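PDB 4ZZ7: methylmalonate-semialdehyde dehydrogenase from Oceanimonas doudoroffii, which catalyses the NAD-dependent, acylating oxidation of methylmalonate semialdehyde. Local coordinates for residues L214-D218 with T238-K244; K221-F225 with R472-K476. One frame throughout, in Å; residues are numbered along the deposited sequence.

Contact 1 of 2, residues L214-D218 with T238-K244; sequences LLHDD and TASANGK
Two helices of the NAD-binding domain, 208-216 and 229-241, pack at their C-terminal ends, where Lys244 reaches from just past one helix to the end of the other. Its ammonium donates to Leu215 O, with NZ 2.9 Å from that oxygen. The approach is from above the carbonyl plane, 64° out of it. A weak, longer bond goes to Leu214 O, and NZ also lies 2.7 Å from Asp217 O. Val220 O is a further acceptor. Starting between N and C (chi1 72°) and bent at chi3, the chain brings NZ over the end of helix 208-216. Beside it the helices meet largely through apolar side chains. CD1 of Leu215 sits 3.8 Å from CG2 of Thr238, and CD2 packs on CB of Ala239. CE1 of His216 touches the same Thr238 methyl at 3.6 Å, while its ND1 bonds to Asp212 O. The Asn242 amide is turned 76° from the imidazole, with OD1 3.6 Å from His216 CD2. Asn242 ND2 bonds back to Thr238 O, which also accepts from Asn242 N. This holds the amide against its own helix end. The buried ammonium meets carbonyl oxygens at a helix C terminus, where the helix dipole would probably stabilise its charge.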
ATOM      1  N   LEU A 214       1.492 -12.666 -33.261  1.00 23.63           N
ATOM      2  CA  LEU A 214       1.793 -12.194 -31.906  1.00 23.23           C
ATOM      3  C   LEU A 214       1.843 -13.357 -30.857  1.00 23.82           C
ATOM      4  O   LEU A 214       2.835 -13.512 -30.092  1.00 23.51           O
ATOM      5  CB  LEU A 214       0.763 -11.147 -31.475  1.00 22.29           C
ATOM      6  CG  LEU A 214       0.709  -9.859 -32.296  1.00 21.75           C
ATOM      7  CD1 LEU A 214      -0.566  -9.090 -31.979  1.00 21.37           C
ATOM      8  CD2 LEU A 214       1.938  -9.002 -32.046  1.00 21.59           C
ATOM      9  N   LEU A 215       0.794 -14.181 -30.853  1.00 22.22           N
ATOM     10  CA  LEU A 215       0.680 -15.285 -29.900  1.00 21.43           C
ATOM     11  C   LEU A 215       1.834 -16.311 -29.993  1.00 21.71           C
ATOM     12  O   LEU A 215       2.274 -16.881 -28.987  1.00 18.95           O
ATOM     13  CB  LEU A 215      -0.663 -15.985 -30.082  1.00 20.79           C
ATOM     14  CG  LEU A 215      -1.891 -15.116 -29.809  1.00 20.63           C
ATOM     15  CD1 LEU A 215      -3.165 -15.826 -30.224  1.00 20.94           C
ATOM     16  CD2 LEU A 215      -1.977 -14.715 -28.359  1.00 20.41           C
ATOM     17  N   HIS A 216       2.332 -16.525 -31.206  1.00 23.31           N
ATOM     18  CA  HIS A 216       3.314 -17.582 -31.456  1.00 23.22           C
ATOM     19  C   HIS A 216       4.768 -17.108 -31.480  1.00 23.69           C
ATOM     20  O   HIS A 216       5.670 -17.922 -31.356  1.00 25.52           O
ATOM     21  CB  HIS A 216       2.928 -18.316 -32.733  1.00 22.70           C
ATOM     22  CG  HIS A 216       1.688 -19.145 -32.591  1.00 22.45           C
ATOM     23  ND1 HIS A 216       0.421 -18.612 -32.644  1.00 22.11           N
ATOM     24  CD2 HIS A 216       1.525 -20.473 -32.380  1.00 23.11           C
ATOM     25  CE1 HIS A 216      -0.468 -19.579 -32.491  1.00 22.63           C
ATOM     26  NE2 HIS A 216       0.176 -20.718 -32.320  1.00 22.32           N
ATOM     27  N   ASP A 217       5.000 -15.802 -31.614  1.00 23.86           N
ATOM     28  CA  ASP A 217       6.360 -15.244 -31.519  1.00 22.83           C
ATOM     29  C   ASP A 217       6.871 -15.250 -30.070  1.00 24.49           C
ATOM     30  O   ASP A 217       6.277 -14.669 -29.188  1.00 24.86           O
ATOM     31  CB  ASP A 217       6.397 -13.824 -32.062  1.00 21.06           C
ATOM     32  CG  ASP A 217       7.807 -13.320 -32.291  1.00 19.94           C
ATOM     33  OD1 ASP A 217       8.581 -13.162 -31.313  1.00 19.00           O
ATOM     34  OD2 ASP A 217       8.132 -13.055 -33.461  1.00 18.55           O
ATOM     35  N   ASP A 218       8.012 -15.875 -29.855  1.00 27.67           N
ATOM     36  CA  ASP A 218       8.558 -16.064 -28.514  1.00 29.75           C
ATOM     37  C   ASP A 218       8.984 -14.774 -27.825  1.00 27.72           C
ATOM     38  O   ASP A 218       9.057 -14.740 -26.588  1.00 26.98           O
ATOM     39  CB  ASP A 218       9.728 -17.062 -28.544  1.00 32.86           C
ATOM     40  CG  ASP A 218       9.282 -18.472 -28.935  1.00 37.48           C
ATOM     41  OD1 ASP A 218       8.075 -18.665 -29.256  1.00 42.17           O
ATOM     42  OD2 ASP A 218      10.139 -19.388 -28.935  1.00 40.56           O
ATOM     43  N   THR A 238      -4.521 -20.193 -26.297  1.00 25.89           N
ATOM     44  CA  THR A 238      -3.364 -20.199 -27.188  1.00 26.56           C
ATOM     45  C   THR A 238      -2.141 -19.607 -26.504  1.00 27.23           C
ATOM     46  O   THR A 238      -1.063 -20.216 -26.484  1.00 25.04           O
ATOM     47  CB  THR A 238      -3.648 -19.401 -28.487  1.00 26.95           C
ATOM     48  OG1 THR A 238      -4.865 -19.869 -29.094  1.00 29.01           O
ATOM     49  CG2 THR A 238      -2.495 -19.521 -29.486  1.00 25.30           C
ATOM     50  N   ALA A 239      -2.314 -18.408 -25.951  1.00 29.19           N
ATOM     51  CA  ALA A 239      -1.247 -17.745 -25.188  1.00 30.40           C
ATOM     52  C   ALA A 239      -0.695 -18.665 -24.108  1.00 30.66           C
ATOM     53  O   ALA A 239       0.513 -18.812 -23.981  1.00 29.03           O
ATOM     54  CB  ALA A 239      -1.758 -16.463 -24.545  1.00 31.32           C
ATOM     55  N   SER A 240      -1.595 -19.289 -23.353  1.00 31.20           N
ATOM     56  CA  SER A 240      -1.201 -20.184 -22.269  1.00 32.98           C
ATOM     57  C   SER A 240      -0.462 -21.427 -22.747  1.00 31.98           C
ATOM     58  O   SER A 240       0.407 -21.944 -22.044  1.00 31.33           O
ATOM     59  CB  SER A 240      -2.421 -20.577 -21.442  1.00 35.75           C
ATOM     60  OG  SER A 240      -2.992 -19.425 -20.809  1.00 38.64           O
ATOM     61  N   ALA A 241      -0.814 -21.901 -23.939  1.00 31.56           N
ATOM     62  CA  ALA A 241      -0.067 -22.995 -24.596  1.00 30.23           C
ATOM     63  C   ALA A 241       1.334 -22.590 -25.034  1.00 28.52           C
ATOM     64  O   ALA A 241       2.196 -23.435 -25.146  1.00 26.63           O
ATOM     65  CB  ALA A 241      -0.832 -23.547 -25.795  1.00 29.51           C
ATOM     66  N   ASN A 242       1.546 -21.307 -25.302  1.00 29.54           N
ATOM     67  CA  ASN A 242       2.873 -20.788 -25.695  1.00 30.74           C
ATOM     68  C   ASN A 242       3.640 -20.085 -24.541  1.00 33.40           C
ATOM     69  O   ASN A 242       4.469 -19.184 -24.784  1.00 29.48           O
ATOM     70  CB  ASN A 242       2.744 -19.861 -26.902  1.00 29.95           C
ATOM     71  CG  ASN A 242       2.372 -20.611 -28.180  1.00 30.47           C
ATOM     72  OD1 ASN A 242       3.137 -20.635 -29.148  1.00 31.01           O
ATOM     73  ND2 ASN A 242       1.194 -21.215 -28.195  1.00 30.17           N
ATOM     74  N   GLY A 243       3.332 -20.492 -23.293  1.00 36.58           N
ATOM     75  CA  GLY A 243       4.076 -20.080 -22.086  1.00 37.00           C
ATOM     76  C   GLY A 243       3.854 -18.662 -21.540  1.00 37.32           C
ATOM     77  O   GLY A 243       4.005 -18.427 -20.318  1.00 36.10           O
ATOM     78  N   LYS A 244       3.511 -17.718 -22.431  1.00 34.04           N
ATOM     79  CA  LYS A 244       3.273 -16.318 -22.049  1.00 30.49           C
ATOM     80  C   LYS A 244       1.944 -16.023 -21.316  1.00 26.75           C
ATOM     81  O   LYS A 244       0.896 -16.604 -21.603  1.00 24.50           O
ATOM     82  CB  LYS A 244       3.409 -15.389 -23.251  1.00 30.41           C
ATOM     83  CG  LYS A 244       2.267 -15.494 -24.252  1.00 31.29           C
ATOM     84  CD  LYS A 244       2.696 -15.025 -25.636  1.00 30.51           C
ATOM     85  CE  LYS A 244       3.669 -15.991 -26.288  1.00 29.94           C
ATOM     86  NZ  LYS A 244       4.233 -15.396 -27.515  1.00 30.48           N
TER

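Contact 2 of 2, residues K221-F225 with R472-K476; sequences KAVSF and RFYTK. With NAD (nicotinamide-adenine-dinucleotide), chain M.
Ser224 and Tyr474 meet through their hydroxyls, with Ser224 OG 2.6 Å from Tyr474 OH. The pair is close enough to hydrogen-bond, but the direction of the proton is not settled. Ser224 OG is also hydrogen-bonded to Gln247 OE1 on the neighbouring strand 245-249. The phenol comes from the turn after helix 467-473, its CG anti to the carbonyl carbon (chi1 -63°). The serine oxygen lies to the CE1 side of the phenol oxygen, so the approach at OH is bent. Phe473, the last residue of that helix, lies next to it. The Phe473 CG is anti to the backbone N (chi1 -177°), which sends the ring toward strand 220-226. There Phe473 CE2 comes 3.4 Å from Ser224 OG and 4.0 Å from Ala222 CB. Phe473 CZ lies 3.6 Å from Val223 O. Within the turn, CE1 of Tyr474 lies at the edge of the Phe473 ring, in its plane.

Further out, Met161, Met164 and Ala165 of helix 156-167 pack on Tyr474. Bonds from Arg245 NH1 to Phe473 O and from Asn170 ND2 to Tyr474 O tie the turn to strand 245-249 and to Asn170. Strand 220-226 is central in the mostly parallel, Rossmann-type sheet that binds NAD. Side chains alternate along it: Ala222 and Ser224 point to the turn, and Val223 points away. Next along, Phe225 lines the NAD pocket, with CE1 3.4 Å from the ribose oxygen O4B at the ring edge. The buried Ser224 hydroxyl is thus bonded to Gln247 and lies within hydrogen-bonding distance of Tyr474 OH, a polar link in an otherwise largely apolar interface between sheet and C-terminal chain.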
ATOM      1  N   LYS A 221       5.981 -11.411 -24.636  1.00 19.65           N
ATOM      2  CA  LYS A 221       5.958 -11.924 -23.292  1.00 19.51           C
ATOM      3  C   LYS A 221       4.632 -11.756 -22.551  1.00 18.71           C
ATOM      4  O   LYS A 221       4.483 -12.328 -21.478  1.00 19.09           O
ATOM      5  CB  LYS A 221       7.063 -11.242 -22.490  1.00 21.43           C
ATOM      6  CG  LYS A 221       8.350 -12.043 -22.428  1.00 23.42           C
ATOM      7  CD  LYS A 221       9.197 -11.887 -23.666  1.00 25.13           C
ATOM      8  CE  LYS A 221       9.918 -13.190 -24.020  1.00 27.70           C
ATOM      9  NZ  LYS A 221      10.935 -13.645 -23.031  1.00 29.57           N
ATOM     10  N   ALA A 222       3.695 -10.969 -23.076  1.00 17.80           N
ATOM     11  CA  ALA A 222       2.383 -10.821 -22.438  1.00 17.46           C
ATOM     12  C   ALA A 222       1.341 -10.362 -23.425  1.00 17.48           C
ATOM     13  O   ALA A 222       1.625  -9.552 -24.298  1.00 18.17           O
ATOM     14  CB  ALA A 222       2.460  -9.836 -21.278  1.00 17.57           C
ATOM     15  N   VAL A 223       0.120 -10.845 -23.260  1.00 17.51           N
ATOM     16  CA  VAL A 223      -0.965 -10.501 -24.172  1.00 18.02           C
ATOM     17  C   VAL A 223      -2.220 -10.001 -23.442  1.00 18.28           C
ATOM     18  O   VAL A 223      -2.822 -10.741 -22.664  1.00 18.06           O
ATOM     19  CB  VAL A 223      -1.326 -11.722 -25.044  1.00 18.15           C
ATOM     20  CG1 VAL A 223      -2.448 -11.375 -26.026  1.00 18.19           C
ATOM     21  CG2 VAL A 223      -0.080 -12.234 -25.772  1.00 17.68           C
ATOM     22  N   SER A 224      -2.610  -8.756 -23.722  1.00 18.87           N
ATOM     23  CA  SER A 224      -3.882  -8.164 -23.241  1.00 18.96           C
ATOM     24  C   SER A 224      -4.952  -8.197 -24.340  1.00 18.45           C
ATOM     25  O   SER A 224      -4.843  -7.478 -25.343  1.00 17.61           O
ATOM     26  CB  SER A 224      -3.677  -6.705 -22.805  1.00 19.31           C
ATOM     27  OG  SER A 224      -2.960  -6.598 -21.584  1.00 19.82           O
ATOM     28  N   PHE A 225      -5.976  -9.033 -24.150  1.00 18.15           N
ATOM     29  CA  PHE A 225      -7.083  -9.129 -25.105  1.00 18.01           C
ATOM     30  C   PHE A 225      -8.327  -8.600 -24.487  1.00 18.51           C
ATOM     31  O   PHE A 225      -8.597  -8.888 -23.330  1.00 18.42           O
ATOM     32  CB  PHE A 225      -7.374 -10.568 -25.551  1.00 17.86           C
ATOM     33  CG  PHE A 225      -8.564 -10.684 -26.482  1.00 16.87           C
ATOM     34  CD1 PHE A 225      -8.438 -10.403 -27.812  1.00 16.67           C
ATOM     35  CD2 PHE A 225      -9.818 -11.050 -26.004  1.00 16.69           C
ATOM     36  CE1 PHE A 225      -9.529 -10.482 -28.657  1.00 16.76           C
ATOM     37  CE2 PHE A 225     -10.914 -11.133 -26.844  1.00 16.25           C
ATOM     38  CZ  PHE A 225     -10.769 -10.849 -28.172  1.00 16.30           C
ATOM     39  N   ARG A 472       0.708  -4.617 -12.356  1.00 15.44           N
ATOM     40  CA  ARG A 472       1.141  -5.979 -12.037  1.00 16.76           C
ATOM     41  C   ARG A 472       1.160  -6.943 -13.220  1.00 16.66           C
ATOM     42  O   ARG A 472       1.962  -7.905 -13.240  1.00 16.53           O
ATOM     43  CB  ARG A 472       0.292  -6.553 -10.907  1.00 17.75           C
ATOM     44  CG  ARG A 472       0.503  -5.798  -9.617  1.00 19.50           C
ATOM     45  CD  ARG A 472       1.924  -5.922  -9.069  1.00 21.42           C
ATOM     46  NE  ARG A 472       2.068  -7.192  -8.355  1.00 24.75           N
ATOM     47  CZ  ARG A 472       2.648  -8.301  -8.833  1.00 28.80           C
ATOM     48  NH1 ARG A 472       3.204  -8.359 -10.068  1.00 32.99           N
ATOM     49  NH2 ARG A 472       2.687  -9.378  -8.062  1.00 28.11           N
ATOM     50  N   PHE A 473       0.281  -6.698 -14.187  1.00 16.73           N
ATOM     51  CA  PHE A 473       0.250  -7.526 -15.377  1.00 16.73           C
ATOM     52  C   PHE A 473       1.362  -7.164 -16.319  1.00 16.44           C
ATOM     53  O   PHE A 473       1.932  -8.054 -16.946  1.00 16.55           O
ATOM     54  CB  PHE A 473      -1.065  -7.420 -16.115  1.00 17.09           C
ATOM     55  CG  PHE A 473      -1.134  -8.329 -17.306  1.00 17.54           C
ATOM     56  CD1 PHE A 473      -1.358  -9.689 -17.141  1.00 17.66           C
ATOM     57  CD2 PHE A 473      -0.937  -7.836 -18.584  1.00 17.75           C
ATOM     58  CE1 PHE A 473      -1.416 -10.532 -18.230  1.00 17.81           C
ATOM     59  CE2 PHE A 473      -0.980  -8.677 -19.682  1.00 17.81           C
ATOM     60  CZ  PHE A 473      -1.221 -10.022 -19.505  1.00 17.97           C
ATOM     61  N   TYR A 474       1.659  -5.864 -16.418  1.00 15.78           N
ATOM     62  CA  TYR A 474       2.716  -5.381 -17.303  1.00 15.14           C
ATOM     63  C   TYR A 474       4.095  -5.381 -16.657  1.00 14.61           C
ATOM     64  O   TYR A 474       5.039  -4.869 -17.242  1.00 14.38           O
ATOM     65  CB  TYR A 474       2.369  -3.995 -17.876  1.00 14.64           C
ATOM     66  CG  TYR A 474       1.138  -4.003 -18.737  1.00 14.24           C
ATOM     67  CD1 TYR A 474       0.935  -4.993 -19.660  1.00 14.30           C
ATOM     68  CD2 TYR A 474       0.183  -3.000 -18.646  1.00 13.95           C
ATOM     69  CE1 TYR A 474      -0.191  -5.011 -20.447  1.00 14.41           C
ATOM     70  CE2 TYR A 474      -0.941  -3.007 -19.437  1.00 13.80           C
ATOM     71  CZ  TYR A 474      -1.116  -4.029 -20.337  1.00 14.24           C
ATOM     72  OH  TYR A 474      -2.209  -4.124 -21.159  1.00 15.04           O
ATOM     73  N   THR A 475       4.229  -5.958 -15.472  1.00 14.34           N
ATOM     74  CA  THR A 475       5.568  -6.169 -14.906  1.00 14.88           C
ATOM     75  C   THR A 475       5.768  -7.567 -14.353  1.00 14.83           C
ATOM     76  O   THR A 475       4.799  -8.330 -14.202  1.00 15.37           O
ATOM     77  CB  THR A 475       5.857  -5.199 -13.752  1.00 14.79           C
ATOM     78  OG1 THR A 475       4.970  -5.487 -12.662  1.00 14.74           O
ATOM     79  CG2 THR A 475       5.739  -3.743 -14.227  1.00 14.67           C
ATOM     80  N   LYS A 476       7.028  -7.882 -14.037  1.00 14.51           N
ATOM     81  CA  LYS A 476       7.356  -9.132 -13.329  1.00 14.52           C
ATOM     82  C   LYS A 476       8.105  -8.882 -12.021  1.00 13.92           C
ATOM     83  O   LYS A 476       9.006  -8.040 -11.937  1.00 13.18           O
ATOM     84  CB  LYS A 476       8.094 -10.138 -14.213  1.00 14.69           C
ATOM     85  CG  LYS A 476       9.115  -9.532 -15.124  1.00 15.15           C
ATOM     86  CD  LYS A 476       9.736 -10.596 -15.986  1.00 15.96           C
ATOM     87  CE  LYS A 476      10.833  -9.984 -16.858  1.00 16.65           C
ATOM     88  NZ  LYS A 476      11.597 -11.008 -17.631  1.00 16.93           N
TER
HETATM   89  PA  NAD M 501     -13.984  -9.902 -31.239  1.00 47.36           P
HETATM   90  O1A NAD M 501     -14.293 -10.287 -32.683  1.00 46.29           O
HETATM   91  O2A NAD M 501     -14.250 -10.854 -30.085  1.00 43.25           O
HETATM   92  O5B NAD M 501     -12.403  -9.549 -31.135  1.00 46.00           O
HETATM   93  C5B NAD M 501     -11.856  -8.248 -31.392  1.00 41.94           C
HETATM   94  C4B NAD M 501     -10.382  -8.326 -31.792  1.00 38.73           C
HETATM   95  O4B NAD M 501      -9.974  -9.688 -31.948  1.00 36.88           O
HETATM   96  C3B NAD M 501     -10.070  -7.642 -33.119  1.00 37.46           C
HETATM   97  O3B NAD M 501      -8.853  -6.907 -32.961  1.00 34.93           O
HETATM   98  C2B NAD M 501      -9.978  -8.776 -34.138  1.00 37.53           C
HETATM   99  O2B NAD M 501      -9.017  -8.664 -35.192  1.00 37.76           O
HETATM  100  C1B NAD M 501      -9.589  -9.978 -33.297  1.00 37.65           C
HETATM  101  N9A NAD M 501     -10.221 -11.245 -33.774  1.00 39.19           N
HETATM  102  C8A NAD M 501     -11.498 -11.390 -34.234  1.00 38.74           C
HETATM  103  N7A NAD M 501     -11.740 -12.677 -34.562  1.00 38.34           N
HETATM  104  C5A NAD M 501     -10.610 -13.387 -34.321  1.00 37.80           C
HETATM  105  C6A NAD M 501     -10.191 -14.812 -34.465  1.00 36.51           C
HETATM  106  N6A NAD M 501     -11.065 -15.726 -34.937  1.00 35.98           N
HETATM  107  N1A NAD M 501      -8.923 -15.147 -34.101  1.00 35.24           N
HETATM  108  C2A NAD M 501      -8.039 -14.218 -33.626  1.00 34.01           C
HETATM  109  N3A NAD M 501      -8.342 -12.913 -33.461  1.00 32.17           N
HETATM  110  C4A NAD M 501      -9.591 -12.443 -33.793  1.00 37.52           C
HETATM  111  O3  NAD M 501     -14.724  -8.479 -30.897  1.00 50.37           O
HETATM  112  PN  NAD M 501     -15.424  -7.396 -31.908  1.00 49.99           P
HETATM  113  O1N NAD M 501     -14.371  -6.643 -32.728  1.00 48.95           O
HETATM  114  O2N NAD M 501     -16.673  -7.944 -32.613  1.00 46.90           O
HETATM  115  O5D NAD M 501     -15.933  -6.442 -30.721  1.00 51.33           O
HETATM  116  C5D NAD M 501     -17.109  -6.787 -29.970  1.00 57.61           C
HETATM  117  C4D NAD M 501     -16.853  -7.532 -28.644  1.00 61.76           C
HETATM  118  O4D NAD M 501     -16.129  -6.779 -27.645  1.00 65.76           O
HETATM  119  C3D NAD M 501     -18.186  -7.906 -27.972  1.00 63.77           C
HETATM  120  O3D NAD M 501     -18.469  -9.299 -28.139  1.00 57.82           O
HETATM  121  C2D NAD M 501     -18.063  -7.519 -26.490  1.00 66.08           C
HETATM  122  O2D NAD M 501     -18.508  -8.565 -25.621  1.00 63.54           O
HETATM  123  C1D NAD M 501     -16.581  -7.217 -26.352  1.00 65.85           C
HETATM  124  N1N NAD M 501     -16.228  -6.254 -25.314  1.00 68.43           N
HETATM  125  C2N NAD M 501     -15.775  -6.753 -24.156  1.00 71.75           C
HETATM  126  C3N NAD M 501     -15.401  -5.905 -23.118  1.00 73.58           C
HETATM  127  C7N NAD M 501     -14.916  -6.412 -21.781  1.00 78.12           C
HETATM  128  O7N NAD M 501     -15.537  -7.223 -21.085  1.00 74.25           O
HETATM  129  N7N NAD M 501     -13.780  -5.895 -21.346  1.00 79.79           N
HETATM  130  C4N NAD M 501     -15.472  -4.531 -23.316  1.00 68.67           C
HETATM  131  C5N NAD M 501     -15.935  -4.023 -24.523  1.00 67.21           C
HETATM  132  C6N NAD M 501     -16.310  -4.923 -25.523  1.00 70.12           C

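How the contacts relate
From the N terminus, helix 208-216 comes first, then strand 220-226, then helix 229-241. Contact 1 closes a short loop, joining 214-218 to 238-244, 20 residues apart. Strand segment 221-225 lies within that loop. Contact 2 leaves from this strand and spans 247 residues to 472-476. The two loops therefore cross. Contact 1 ties together the two helices that flank the strand in sequence; contact 2 ties the strand to helix 467-473 and the start of strand 475-483. Val223 joins them: its CG2 packs on Leu215 CD2, at 4.1 Å, and on Lys244 CD. The centres are about 12 Å apart, and both contacts reach the second subunit.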